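GlcNAc Inducible Gene 2, GIG2 (Candida albicans, PDB 6AKZ) binds an iron ion in a cupin-type fold and is probably an oxygenase of the DUF1479 family. Local coordinates at residues Glu162-Thr170 with Gln374-Ile382. Residues are numbered along the deposited sequence; the frame is centred on the assembly and turned at random.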
loop_
_atom_site.group_PDB
_atom_site.type_symbol
_atom_site.label_atom_id
_atom_site.label_comp_id
_atom_site.label_asym_id
_atom_site.label_seq_id
_atom_site.Cartn_x
_atom_site.Cartn_y
_atom_site.Cartn_z
ATOM N N GLU A 162 10.001 22.732 -0.662
ATOM C CA GLU A 162 11.332 23.136 -1.047
ATOM C C GLU A 162 12.330 22.030 -0.846
ATOM O O GLU A 162 13.259 21.910 -1.641
ATOM C CB GLU A 162 11.734 24.366 -0.238
ATOM C CG GLU A 162 13.055 25.002 -0.683
ATOM C CD GLU A 162 13.129 25.284 -2.173
ATOM O OE1 GLU A 162 12.114 25.714 -2.791
ATOM O OE2 GLU A 162 14.226 25.074 -2.722
ATOM N N ASN A 163 12.164 21.228 0.211
ATOM C CA ASN A 163 13.151 20.229 0.591
ATOM C C ASN A 163 12.753 18.770 0.553
ATOM O O ASN A 163 13.641 17.890 0.466
ATOM C CB ASN A 163 13.647 20.531 1.973
ATOM C CG ASN A 163 14.328 21.856 2.027
ATOM O OD1 ASN A 163 15.229 22.126 1.224
ATOM N ND2 ASN A 163 13.829 22.717 2.852
ATOM N N CYS A 164 11.454 18.479 0.624
ATOM C CA CYS A 164 11.063 17.075 0.769
ATOM C C CYS A 164 11.345 16.344 -0.544
ATOM O O CYS A 164 10.821 16.731 -1.647
ATOM C CB CYS A 164 9.585 16.978 1.101
ATOM S SG CYS A 164 9.025 15.332 1.507
ATOM N N LEU A 165 12.101 15.249 -0.469
ATOM C CA LEU A 165 12.576 14.563 -1.677
ATOM C C LEU A 165 11.536 13.600 -2.288
ATOM O O LEU A 165 11.742 12.382 -2.350
ATOM C CB LEU A 165 13.926 13.885 -1.420
ATOM C CG LEU A 165 15.041 14.906 -1.130
ATOM C CD1 LEU A 165 16.281 14.091 -0.795
ATOM C CD2 LEU A 165 15.314 15.812 -2.329
ATOM N N ILE A 166 10.450 14.181 -2.798
ATOM C CA ILE A 166 9.387 13.424 -3.441
ATOM C C ILE A 166 8.827 14.230 -4.605
ATOM O O ILE A 166 8.774 15.486 -4.551
ATOM C CB ILE A 166 8.337 12.968 -2.434
ATOM C CG1 ILE A 166 7.254 12.124 -3.109
ATOM C CG2 ILE A 166 7.683 14.146 -1.752
ATOM C CD1 ILE A 166 6.373 11.405 -2.078
ATOM N N ASP A 167 8.436 13.510 -5.653
ATOM C CA ASP A 167 7.766 14.055 -6.799
ATOM C C ASP A 167 6.504 13.257 -7.072
ATOM O O ASP A 167 6.513 12.196 -7.683
ATOM C CB ASP A 167 8.720 14.082 -8.001
ATOM C CG ASP A 167 7.996 14.426 -9.332
ATOM O OD1 ASP A 167 6.907 15.071 -9.304
ATOM O OD2 ASP A 167 8.556 14.099 -10.406
ATOM N N LEU A 168 5.394 13.801 -6.601
ATOM C CA LEU A 168 4.127 13.089 -6.691
ATOM C C LEU A 168 3.572 13.111 -8.104
ATOM O O LEU A 168 2.683 12.326 -8.428
ATOM C CB LEU A 168 3.142 13.733 -5.714
ATOM C CG LEU A 168 3.359 13.309 -4.268
ATOM C CD1 LEU A 168 2.504 14.181 -3.343
ATOM C CD2 LEU A 168 3.018 11.874 -4.009
ATOM N N ASP A 169 4.121 13.952 -8.950
ATOM C CA ASP A 169 3.776 13.939 -10.367
ATOM C C ASP A 169 4.394 12.777 -11.125
ATOM O O ASP A 169 4.125 12.599 -12.329
ATOM C CB ASP A 169 4.257 15.225 -11.052
ATOM C CG ASP A 169 3.546 16.438 -10.577
ATOM O OD1 ASP A 169 2.437 16.311 -10.013
ATOM O OD2 ASP A 169 4.090 17.555 -10.772
ATOM N N THR A 170 5.244 11.972 -10.530
ATOM C CA THR A 170 5.840 10.926 -11.264
ATOM C C THR A 170 5.463 9.583 -10.646
ATOM O O THR A 170 5.723 9.343 -9.436
ATOM C CB THR A 170 7.321 11.087 -11.284
ATOM O OG1 THR A 170 7.634 12.252 -12.083
ATOM C CG2 THR A 170 8.004 9.860 -11.885
ATOM N N GLN A 374 0.614 2.516 -6.387
ATOM C CA GLN A 374 1.211 3.806 -6.572
ATOM C C GLN A 374 2.536 3.936 -5.862
ATOM O O GLN A 374 2.593 3.773 -4.641
ATOM C CB GLN A 374 0.225 4.866 -6.039
ATOM C CG GLN A 374 0.765 6.286 -6.219
ATOM C CD GLN A 374 -0.302 7.315 -5.951
ATOM O OE1 GLN A 374 -0.641 7.546 -4.843
ATOM N NE2 GLN A 374 -0.766 8.019 -7.011
ATOM N N THR A 375 3.589 4.228 -6.621
ATOM C CA THR A 375 4.934 4.266 -6.118
ATOM C C THR A 375 5.523 5.608 -6.632
ATOM O O THR A 375 5.983 5.735 -7.761
ATOM C CB THR A 375 5.719 3.095 -6.716
ATOM O OG1 THR A 375 5.062 1.862 -6.388
ATOM C CG2 THR A 375 7.138 3.091 -6.207
ATOM N N PRO A 376 5.485 6.653 -5.807
ATOM C CA PRO A 376 6.012 7.935 -6.281
ATOM C C PRO A 376 7.529 7.956 -6.369
ATOM O O PRO A 376 8.220 7.250 -5.607
ATOM C CB PRO A 376 5.511 8.931 -5.190
ATOM C CG PRO A 376 5.492 8.041 -3.911
ATOM C CD PRO A 376 5.001 6.682 -4.415
ATOM N N LEU A 377 7.999 8.782 -7.293
ATOM C CA LEU A 377 9.394 9.088 -7.359
ATOM C C LEU A 377 9.789 9.756 -6.044
ATOM O O LEU A 377 9.309 10.828 -5.705
ATOM C CB LEU A 377 9.762 9.942 -8.580
ATOM C CG LEU A 377 11.242 10.440 -8.610
ATOM C CD1 LEU A 377 12.156 9.237 -8.747
ATOM C CD2 LEU A 377 11.342 11.329 -9.864
ATOM N N SER A 378 10.570 9.077 -5.286
ATOM C CA SER A 378 10.925 9.552 -3.913
ATOM C C SER A 378 12.162 8.943 -3.448
ATOM O O SER A 378 12.650 7.927 -3.983
ATOM C CB SER A 378 9.751 9.293 -2.896
ATOM O OG SER A 378 9.707 7.919 -2.574
ATOM N N ILE A 379 12.743 9.538 -2.434
ATOM C CA ILE A 379 14.113 9.091 -2.007
ATOM C C ILE A 379 14.228 7.601 -1.628
ATOM O O ILE A 379 15.224 6.932 -1.995
ATOM C CB ILE A 379 14.687 10.035 -0.954
ATOM C CG1 ILE A 379 16.182 9.863 -0.824
ATOM C CG2 ILE A 379 14.041 9.909 0.405
ATOM C CD1 ILE A 379 16.923 10.341 -2.052
ATOM N N THR A 380 13.194 7.039 -1.016
ATOM C CA THR A 380 13.247 5.600 -0.603
ATOM C C THR A 380 12.850 4.680 -1.776
ATOM O O THR A 380 12.780 3.495 -1.549
ATOM C CB THR A 380 12.431 5.286 0.667
ATOM O OG1 THR A 380 11.021 5.537 0.447
ATOM C CG2 THR A 380 12.885 6.139 1.881
ATOM N N ASN A 381 12.485 5.255 -2.941
ATOM C CA ASN A 381 12.125 4.537 -4.141
ATOM C C ASN A 381 13.222 4.556 -5.215
ATOM O O ASN A 381 13.037 4.006 -6.292
ATOM C CB ASN A 381 10.791 5.011 -4.696
ATOM C CG ASN A 381 9.635 4.329 -3.992
ATOM O OD1 ASN A 381 9.821 3.187 -3.508
ATOM N ND2 ASN A 381 8.507 5.012 -3.799
ATOM N N ILE A 382 14.339 5.195 -4.942
ATOM C CA ILE A 382 15.420 5.179 -5.956
ATOM C C ILE A 382 15.952 3.747 -6.129
ATOM O O ILE A 382 16.247 3.298 -7.269
ATOM C CB ILE A 382 16.515 6.184 -5.604
ATOM C CG1 ILE A 382 15.952 7.605 -5.554
ATOM C CG2 ILE A 382 17.650 6.043 -6.590
ATOM C CD1 ILE A 382 15.394 8.135 -6.847
#
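Ile166 faces Ser378 in an antiparallel non-hydrogen-bonded pair, and three backbone hydrogen bonds surround it. Asp167 N gives the straightest, to Leu377 O at 2.8 Å (168°). Leu165, centre of an inverse gamma turn, offers its carbonyl O to Ile379 N at 3.0 Å. A type I turn from Asp167 to Thr170 brings Thr170 O to Leu377 N, so both polar backbone atoms of Leu377 are engaged. Pro376, with no N-H to give, adds a CA-H...O contact, Pro376 CA lying 3.5 Å from Thr170 O.

Apolar contacts flank these bonds. On the face of Ile166 and Ser378, Ile166 CG1 is anti to the backbone N (chi1 -178°), which carries Ile166 CD1 over to Pro376 CG at 3.9 Å; Ser378 CB packs against Ile166 CG1 at 3.8 Å. Leu168 CD2 lies alongside Pro376 CB. Thr170 CG2 runs beside Leu377 CB at 3.7 Å. Separately, Leu165 and Ile379 meet through their CB atoms and their CD1 tips.

Asp167 suits the turn because its carboxylate can serve several donors: Thr170 OG1 meets Asp167 OD2 at 2.7 Å from above the carboxylate plane, and Asp169 N makes a weak bond to Asp167 OD1. In the other segment, Asn381 ND2 bonds Pro376 O at 2.9 Å just before helix 382-394.

Helix 445-460 covers the Asp167 side, with Arg451 forming a salt bridge to OD2, and Tyr468 of helix 466-474 packs on Leu165 and Ile379. The contact joins the loop after sheet strand 367-371 to segment 162-170, with these two C-terminal helices lying against it, away from the iron site.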